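Local coordinates for protein fuculose-1-phosphate aldolase (Glaciozyma antarctica, PDB 4XXF) that belongs to the class II aldolase and adducin N-terminal family, forms a four-chain assembly and carries a zinc ion held by three histidines, at residues 21-26 and 72-77; 48-51 and 57-60; 124-129 and 202-207. All blocks are in the same frame, centred on the assembly; numbering follows the deposited sequence.

Interaction 1 of 3, residues 21-26 and 72-77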
loop_
_atom_site.group_PDB
_atom_site.type_symbol
_atom_site.label_atom_id
_atom_site.label_comp_id
_atom_site.label_asym_id
_atom_site.label_seq_id
_atom_site.Cartn_x
_atom_site.Cartn_y
_atom_site.Cartn_z
ATOM N N TRP A 21 7.466 -8.931 31.271
ATOM C CA TRP A 21 7.349 -7.693 30.498
ATOM C C TRP A 21 8.103 -7.799 29.180
ATOM O O TRP A 21 7.589 -7.449 28.109
ATOM C CB TRP A 21 7.890 -6.492 31.293
ATOM C CG TRP A 21 8.032 -5.252 30.438
ATOM C CD1 TRP A 21 9.138 -4.856 29.728
ATOM C CD2 TRP A 21 7.021 -4.272 30.181
ATOM N NE1 TRP A 21 8.873 -3.682 29.058
ATOM C CE2 TRP A 21 7.583 -3.303 29.319
ATOM C CE3 TRP A 21 5.698 -4.116 30.599
ATOM C CZ2 TRP A 21 6.866 -2.195 28.871
ATOM C CZ3 TRP A 21 4.983 -3.010 30.151
ATOM C CH2 TRP A 21 5.571 -2.067 29.296
ATOM N N LEU A 22 9.340 -8.275 29.259
ATOM C CA LEU A 22 10.199 -8.362 28.082
ATOM C C LEU A 22 9.660 -9.340 27.047
ATOM O O LEU A 22 9.716 -9.052 25.859
ATOM C CB LEU A 22 11.619 -8.748 28.485
ATOM C CG LEU A 22 12.417 -7.683 29.237
ATOM C CD1 LEU A 22 13.714 -8.276 29.750
ATOM C CD2 LEU A 22 12.693 -6.465 28.357
ATOM N N LYS A 23 9.136 -10.482 27.472
ATOM C CA LYS A 23 8.562 -11.432 26.524
ATOM C C LYS A 23 7.350 -10.824 25.815
ATOM O O LYS A 23 7.216 -10.940 24.594
ATOM C CB LYS A 23 8.189 -12.743 27.229
ATOM C CG LYS A 23 9.402 -13.571 27.661
ATOM C CD LYS A 23 9.027 -14.868 28.378
ATOM C CE LYS A 23 8.352 -15.852 27.431
ATOM N NZ LYS A 23 7.977 -17.104 28.151
ATOM N N GLU A 24 6.476 -10.160 26.561
ATOM C CA GLU A 24 5.341 -9.519 25.915
ATOM C C GLU A 24 5.820 -8.416 24.952
ATOM O O GLU A 24 5.256 -8.237 23.860
ATOM C CB GLU A 24 4.374 -8.947 26.955
ATOM C CG GLU A 24 3.161 -8.265 26.300
ATOM C CD GLU A 24 2.308 -7.463 27.265
ATOM O OE1 GLU A 24 2.556 -7.499 28.487
ATOM O OE2 GLU A 24 1.381 -6.772 26.790
ATOM N N ARG A 25 6.860 -7.683 25.343
ATOM C CA ARG A 25 7.349 -6.572 24.535
ATOM C C ARG A 25 7.970 -7.108 23.243
ATOM O O ARG A 25 7.822 -6.490 22.181
ATOM C CB ARG A 25 8.363 -5.727 25.323
ATOM C CG ARG A 25 8.508 -4.285 24.853
ATOM C CD ARG A 25 7.209 -3.526 25.063
ATOM N NE ARG A 25 7.352 -2.076 24.988
ATOM C CZ ARG A 25 6.320 -1.244 25.065
ATOM N NH1 ARG A 25 5.097 -1.733 25.234
ATOM N NH2 ARG A 25 6.501 0.064 24.978
ATOM N N LEU A 26 8.672 -8.237 23.325
ATOM C CA LEU A 26 9.259 -8.865 22.145
ATOM C C LEU A 26 8.168 -9.332 21.195
ATOM O O LEU A 26 8.276 -9.141 19.979
ATOM C CB LEU A 26 10.159 -10.044 22.542
ATOM C CG LEU A 26 10.880 -10.694 21.362
ATOM C CD1 LEU A 26 11.793 -9.705 20.676
ATOM C CD2 LEU A 26 11.633 -11.925 21.778
ATOM N N SER A 72 3.378 -17.339 24.366
ATOM C CA SER A 72 3.582 -18.778 24.550
ATOM C C SER A 72 4.452 -19.418 23.474
ATOM O O SER A 72 4.978 -20.516 23.667
ATOM C CB SER A 72 2.230 -19.494 24.593
ATOM O OG SER A 72 1.537 -19.170 25.786
ATOM N N ASP A 73 4.605 -18.744 22.336
ATOM C CA ASP A 73 5.411 -19.285 21.246
ATOM C C ASP A 73 6.905 -19.052 21.403
ATOM O O ASP A 73 7.712 -19.782 20.819
ATOM C CB ASP A 73 4.979 -18.664 19.919
ATOM C CG ASP A 73 3.571 -19.039 19.531
ATOM O OD1 ASP A 73 3.288 -20.251 19.414
ATOM O OD2 ASP A 73 2.747 -18.117 19.339
ATOM N N LEU A 74 7.284 -18.014 22.148
ATOM C CA LEU A 74 8.696 -17.658 22.256
ATOM C C LEU A 74 9.514 -18.780 22.865
ATOM O O LEU A 74 9.078 -19.434 23.819
ATOM C CB LEU A 74 8.891 -16.413 23.109
ATOM C CG LEU A 74 8.255 -15.125 22.609
ATOM C CD1 LEU A 74 8.697 -14.006 23.540
ATOM C CD2 LEU A 74 8.650 -14.832 21.148
ATOM N N ILE A 75 10.726 -18.962 22.352
ATOM C CA ILE A 75 11.624 -19.983 22.874
ATOM C C ILE A 75 12.849 -19.351 23.508
ATOM O O ILE A 75 13.233 -18.229 23.167
ATOM C CB ILE A 75 12.072 -20.972 21.774
ATOM C CG1 ILE A 75 12.575 -20.232 20.531
ATOM C CG2 ILE A 75 10.929 -21.929 21.417
ATOM C CD1 ILE A 75 13.308 -21.119 19.537
ATOM N N LEU A 76 13.451 -20.084 24.431
ATOM C CA LEU A 76 14.656 -19.662 25.119
ATOM C C LEU A 76 15.837 -20.439 24.563
ATOM O O LEU A 76 15.779 -21.662 24.455
ATOM C CB LEU A 76 14.517 -19.900 26.618
ATOM C CG LEU A 76 15.673 -19.469 27.517
ATOM C CD1 LEU A 76 15.850 -17.959 27.511
ATOM C CD2 LEU A 76 15.429 -19.973 28.936
ATOM N N VAL A 77 16.897 -19.724 24.200
ATOM C CA VAL A 77 18.056 -20.289 23.524
ATOM C C VAL A 77 19.328 -19.872 24.269
ATOM O O VAL A 77 19.427 -18.719 24.699
ATOM C CB VAL A 77 18.104 -19.813 22.047
ATOM C CG1 VAL A 77 19.317 -20.375 21.324
ATOM C CG2 VAL A 77 16.825 -20.208 21.320
HETATM O O HOH W 1 7.248 -18.665 25.758
#

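Interaction 2 of 3, residues 48-51 and 57-60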
loop_
_atom_site.group_PDB
_atom_site.type_symbol
_atom_site.label_atom_id
_atom_site.label_comp_id
_atom_site.label_asym_id
_atom_site.label_seq_id
_atom_site.Cartn_x
_atom_site.Cartn_y
_atom_site.Cartn_z
ATOM N N VAL A 48 15.764 -10.946 22.543
ATOM C CA VAL A 48 16.020 -10.150 23.737
ATOM C C VAL A 48 16.770 -11.006 24.759
ATOM O O VAL A 48 16.468 -12.182 24.975
ATOM C CB VAL A 48 14.706 -9.560 24.347
ATOM C CG1 VAL A 48 13.774 -10.657 24.844
ATOM C CG2 VAL A 48 15.028 -8.580 25.467
ATOM N N ARG A 49 17.775 -10.398 25.368
ATOM C CA ARG A 49 18.559 -11.067 26.392
ATOM C C ARG A 49 17.700 -11.331 27.618
ATOM O O ARG A 49 16.967 -10.447 28.073
ATOM C CB ARG A 49 19.749 -10.198 26.762
ATOM C CG ARG A 49 20.853 -10.908 27.496
ATOM C CD ARG A 49 21.858 -9.902 27.963
ATOM N NE ARG A 49 22.539 -9.155 26.896
ATOM C CZ ARG A 49 23.639 -9.574 26.264
ATOM N NH1 ARG A 49 24.143 -10.772 26.522
ATOM N NH2 ARG A 49 24.234 -8.808 25.365
ATOM N N ASP A 50 17.778 -12.542 28.162
ATOM C CA ASP A 50 17.067 -12.839 29.404
ATOM C C ASP A 50 17.608 -11.986 30.542
ATOM O O ASP A 50 18.816 -11.773 30.630
ATOM C CB ASP A 50 17.186 -14.323 29.763
ATOM C CG ASP A 50 16.319 -14.700 30.939
ATOM O OD1 ASP A 50 16.841 -14.747 32.072
ATOM O OD2 ASP A 50 15.107 -14.927 30.722
ATOM N N PRO A 51 16.721 -11.493 31.422
ATOM C CA PRO A 51 17.194 -10.585 32.476
ATOM C C PRO A 51 17.902 -11.272 33.630
ATOM O O PRO A 51 18.488 -10.580 34.468
ATOM C CB PRO A 51 15.902 -9.919 32.967
ATOM C CG PRO A 51 14.815 -10.886 32.611
ATOM C CD PRO A 51 15.248 -11.511 31.322
ATOM N N PHE A 57 18.668 -16.149 25.660
ATOM C CA PHE A 57 17.930 -15.216 24.812
ATOM C C PHE A 57 16.563 -15.753 24.453
ATOM O O PHE A 57 16.411 -16.943 24.161
ATOM C CB PHE A 57 18.733 -14.932 23.543
ATOM C CG PHE A 57 20.124 -14.484 23.829
ATOM C CD1 PHE A 57 21.155 -15.401 23.983
ATOM C CD2 PHE A 57 20.390 -13.139 24.009
ATOM C CE1 PHE A 57 22.432 -14.978 24.292
ATOM C CE2 PHE A 57 21.661 -12.711 24.319
ATOM C CZ PHE A 57 22.688 -13.627 24.466
ATOM N N TRP A 58 15.569 -14.872 24.461
ATOM C CA TRP A 58 14.242 -15.187 23.940
ATOM C C TRP A 58 14.186 -14.796 22.470
ATOM O O TRP A 58 14.730 -13.763 22.074
ATOM C CB TRP A 58 13.157 -14.464 24.749
ATOM C CG TRP A 58 13.109 -14.960 26.157
ATOM C CD1 TRP A 58 13.753 -14.427 27.236
ATOM C CD2 TRP A 58 12.415 -16.120 26.633
ATOM N NE1 TRP A 58 13.495 -15.178 28.363
ATOM C CE2 TRP A 58 12.675 -16.222 28.019
ATOM C CE3 TRP A 58 11.597 -17.081 26.023
ATOM C CZ2 TRP A 58 12.151 -17.253 28.804
ATOM C CZ3 TRP A 58 11.076 -18.108 26.811
ATOM C CH2 TRP A 58 11.354 -18.180 28.184
ATOM N N VAL A 59 13.548 -15.637 21.662
ATOM C CA VAL A 59 13.531 -15.429 20.220
ATOM C C VAL A 59 12.263 -16.042 19.647
ATOM O O VAL A 59 11.658 -16.935 20.245
ATOM C CB VAL A 59 14.806 -16.042 19.557
ATOM C CG1 VAL A 59 14.838 -17.536 19.744
ATOM C CG2 VAL A 59 14.921 -15.689 18.073
ATOM N N ASN A 60 11.845 -15.543 18.490
ATOM C CA ASN A 60 10.761 -16.170 17.744
ATOM C C ASN A 60 11.151 -17.555 17.237
ATOM O O ASN A 60 12.300 -17.775 16.853
ATOM C CB ASN A 60 10.355 -15.276 16.575
ATOM C CG ASN A 60 11.522 -14.916 15.680
ATOM O OD1 ASN A 60 12.474 -14.248 16.096
ATOM N ND2 ASN A 60 11.447 -15.346 14.424
#

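Interaction 3 of 3, residues 124-129 and 202-207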
loop_
_atom_site.group_PDB
_atom_site.type_symbol
_atom_site.label_atom_id
_atom_site.label_comp_id
_atom_site.label_asym_id
_atom_site.label_seq_id
_atom_site.Cartn_x
_atom_site.Cartn_y
_atom_site.Cartn_z
ATOM N N LYS A 124 16.121 -4.114 1.906
ATOM C CA LYS A 124 16.674 -5.096 0.998
ATOM C C LYS A 124 17.041 -4.461 -0.350
ATOM O O LYS A 124 18.167 -4.619 -0.841
ATOM C CB LYS A 124 15.668 -6.241 0.833
ATOM C CG LYS A 124 16.044 -7.257 -0.193
ATOM C CD LYS A 124 15.247 -8.554 -0.042
ATOM C CE LYS A 124 13.759 -8.321 0.051
ATOM N NZ LYS A 124 13.053 -9.637 0.065
ATOM N N ALA A 125 16.116 -3.718 -0.947
ATOM C CA ALA A 125 16.385 -3.079 -2.228
ATOM C C ALA A 125 17.532 -2.084 -2.121
ATOM O O ALA A 125 18.423 -2.045 -2.969
ATOM C CB ALA A 125 15.131 -2.385 -2.763
ATOM N N PHE A 126 17.528 -1.269 -1.073
ATOM C CA PHE A 126 18.608 -0.305 -0.936
ATOM C C PHE A 126 19.957 -0.990 -0.709
ATOM O O PHE A 126 20.985 -0.554 -1.228
ATOM C CB PHE A 126 18.320 0.694 0.189
ATOM C CG PHE A 126 19.373 1.754 0.293
ATOM C CD1 PHE A 126 19.501 2.693 -0.720
ATOM C CD2 PHE A 126 20.291 1.766 1.337
ATOM C CE1 PHE A 126 20.491 3.655 -0.678
ATOM C CE2 PHE A 126 21.288 2.737 1.397
ATOM C CZ PHE A 126 21.393 3.673 0.380
ATOM N N SER A 127 19.943 -2.074 0.062
ATOM C CA SER A 127 21.190 -2.790 0.347
ATOM C C SER A 127 21.813 -3.395 -0.906
ATOM O O SER A 127 23.008 -3.688 -0.911
ATOM C CB SER A 127 20.969 -3.894 1.384
ATOM O OG SER A 127 20.412 -5.069 0.794
ATOM N N SER A 128 21.028 -3.602 -1.963
ATOM C CA SER A 128 21.578 -4.174 -3.185
ATOM C C SER A 128 22.429 -3.161 -3.961
ATOM O O SER A 128 23.097 -3.522 -4.925
ATOM C CB SER A 128 20.457 -4.721 -4.085
ATOM O OG SER A 128 19.709 -3.690 -4.715
ATOM N N LEU A 129 22.413 -1.900 -3.539
ATOM C CA LEU A 129 23.196 -0.854 -4.201
ATOM C C LEU A 129 24.586 -0.670 -3.591
ATOM O O LEU A 129 25.430 -0.009 -4.178
ATOM C CB LEU A 129 22.434 0.480 -4.144
ATOM C CG LEU A 129 21.045 0.505 -4.777
ATOM C CD1 LEU A 129 20.399 1.855 -4.492
ATOM C CD2 LEU A 129 21.107 0.237 -6.270
ATOM N N LYS A 202 12.256 3.141 6.699
ATOM C CA LYS A 202 11.637 4.321 6.100
ATOM C C LYS A 202 12.649 5.165 5.337
ATOM O O LYS A 202 12.364 5.607 4.214
ATOM C CB LYS A 202 10.945 5.169 7.170
ATOM C CG LYS A 202 10.257 6.433 6.627
ATOM C CD LYS A 202 9.210 6.159 5.554
ATOM C CE LYS A 202 8.035 5.344 6.084
ATOM N NZ LYS A 202 7.008 5.109 5.026
ATOM N N GLN A 203 13.839 5.397 5.895
ATOM C CA GLN A 203 14.785 6.227 5.174
ATOM C C GLN A 203 15.312 5.512 3.924
ATOM O O GLN A 203 15.598 6.169 2.923
ATOM C CB GLN A 203 15.936 6.672 6.071
ATOM C CG GLN A 203 16.854 7.683 5.375
ATOM C CD GLN A 203 16.153 8.953 4.917
ATOM O OE1 GLN A 203 15.201 9.417 5.535
ATOM N NE2 GLN A 203 16.640 9.528 3.833
ATOM N N CYS A 204 15.428 4.182 3.957
ATOM C CA CYS A 204 15.782 3.464 2.733
ATOM C C CYS A 204 14.707 3.668 1.662
ATOM O O CYS A 204 15.026 3.889 0.497
ATOM C CB CYS A 204 15.965 1.975 3.013
ATOM S SG CYS A 204 17.465 1.552 3.909
ATOM N N GLN A 205 13.440 3.603 2.066
ATOM C CA GLN A 205 12.333 3.873 1.164
ATOM C C GLN A 205 12.432 5.269 0.566
ATOM O O GLN A 205 12.263 5.460 -0.644
ATOM C CB GLN A 205 11.008 3.709 1.905
ATOM C CG GLN A 205 9.774 3.882 1.018
ATOM C CD GLN A 205 8.496 3.855 1.815
ATOM O OE1 GLN A 205 8.518 3.787 3.050
ATOM N NE2 GLN A 205 7.363 3.888 1.117
ATOM N N VAL A 206 12.709 6.242 1.427
ATOM C CA VAL A 206 12.846 7.634 1.025
ATOM C C VAL A 206 14.004 7.809 0.037
ATOM O O VAL A 206 13.857 8.488 -0.983
ATOM C CB VAL A 206 13.044 8.534 2.267
ATOM C CG1 VAL A 206 13.580 9.891 1.876
ATOM C CG2 VAL A 206 11.725 8.658 3.038
ATOM N N GLN A 207 15.145 7.191 0.312
ATOM C CA GLN A 207 16.282 7.335 -0.585
ATOM C C GLN A 207 15.998 6.701 -1.950
ATOM O O GLN A 207 16.374 7.269 -2.973
ATOM C CB GLN A 207 17.563 6.737 0.012
ATOM C CG GLN A 207 18.760 6.892 -0.951
ATOM C CD GLN A 207 20.118 6.915 -0.286
ATOM O OE1 GLN A 207 20.250 6.841 0.944
ATOM N NE2 GLN A 207 21.148 7.004 -1.112
#

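Interaction 1 of 3, residues 21-26 and 72-77
Leu74 packs against Lys23 and Leu26 in a small apolar contact between helix 15-36 and the turn that leads into strand 75-78, an outermost strand of the sheet in this chain. One methyl does the touching. Leu74 CD1 lies 3.6 Å from Lys23 O and 3.9 Å from Lys23 CB, so it rests on both the backbone and the root of the lysine. The same methyl meets Leu26 CD2 at 4.0 Å, one helical turn further on. Leu26 reaches it with CG anti to its own nitrogen (chi1 -176°), and the two leucine side chains are skewed to each other. No direct hydrogen bond joins the two segments.

A water does join them. It accepts from Lys23 NZ at 2.9 Å and donates to Leu74 O at 2.8 Å. The lysine chain bends at chi3 (68°), which brings NZ within reach of the water on Leu74 O. The ammonium group also makes a cation-pi contact with Trp58. The setting is the alpha/beta fold of the class II aldolase and adducin family, with a helix packed on one face of a central mixed sheet. Leu26 extends the contact onto that sheet by touching Leu46 and Val48 of strand 45-49. Just after Leu74 the chain enters the sheet, where Ile75 and Val77 make backbone hydrogen bonds to Val59 and Phe57 of strand 56-59.

Interaction 2 of 3, residues 48-51 and 57-60
Val48 and Trp58 form an antiparallel hydrogen-bonded pair. Val48 N donates to Trp58 O at 3.0 Å, and Trp58 N donates to Val48 O at 2.9 Å. Val48 CG1 also packs on Trp58 CB at 3.9 Å. The next pair, Arg49 and Phe57, is non-hydrogen-bonded. Their side chains run alongside each other on the opposite face of the sheet. Arg49 CG meets Phe57 CE2 at 3.7 Å, and this ring carbon also lies over one face of the guanidinium, with the two planes 57° apart.

Asp50 OD2 accepts from Trp58 NE1 at 2.9 Å through its anti lone pair. The oxygen sits at the indole edge, near the ring plane. Asp50 gets there with CG anti to its nitrogen (chi1 -173°).

Further out, Arg19 makes a salt bridge to the same OD2, while Asp50 OD1 accepts from the backbone N of Glu52 and Asn53. Together these bonds probably fix the rotation of the carboxylate. The Arg49 guanidinium donates to the carbonyls of His106, Lys54 and Val112. These contacts belong to a beta hairpin, strands 45-49 and 56-59, in the central sheet of the fold.

Interaction 3 of 3, residues 124-129 and 202-207
The side-chain amide of Gln207 lies close against the ring of Phe126, yet no hydrogen bond links the two segments. Gln207 CD is 3.3 Å from Phe126 CE1, a tight approach. Gln207 OE1 is 3.4 Å from Phe126 CZ, and Gln207 NE2 is 3.4 Å from Phe126 CE1. The amide and ring planes are 48° apart, so the groups are not stacked flat. The Gln207 side chain starts with CG anti to its nitrogen (chi1 180°) and stays extended beyond it, which carries the amide to the far end of the ring.

The amide is held by partners beyond the two segments. Gln207 OE1 accepts from the backbone N of Ala134, and Gln207 NE2 donates to Asp211 OD2. These bonds probably fix the rotation of the group against the ring.

Cys204, one turn earlier, meets the near end of Phe126. Its SG is 3.8 Å from Phe126 CD2 and 4.8 Å from the ring centroid, an oblique sulfur-aromatic contact. The two CB atoms, of Phe126 and Cys204, are 3.9 Å apart.

Next to Phe126, Ser127 OG bonds to Lys124 O and to the backbone N of His181, a ligand of the zinc ion. Lys124 forms a salt bridge to Asp139 of the second subunit. This is helix-to-helix packing of helix 121-127 on helix 190-213, beside both the metal site and a subunit interface of the class II aldolase and adducin fold.

Overall arrangement
Interactions 1 and 2 are neighbours, with centres about 7 Å apart, and interaction 2 falls between the two segments of interaction 1 in sequence. They share the sheet: strand 75-78 pairs with strand 56-59, which pairs with strand 45-49. Together they place helix 15-36 against the edge of the sheet that ends in strand 75-78. Interaction 3 follows later in the chain, on the opposite side of the chain's centre. Its centre is about 30 Å from that of interaction 1 and about 28 Å from that of interaction 2. It joins two helices where other subunits come close, whereas no other chain touches the segments of interactions 1 and 2.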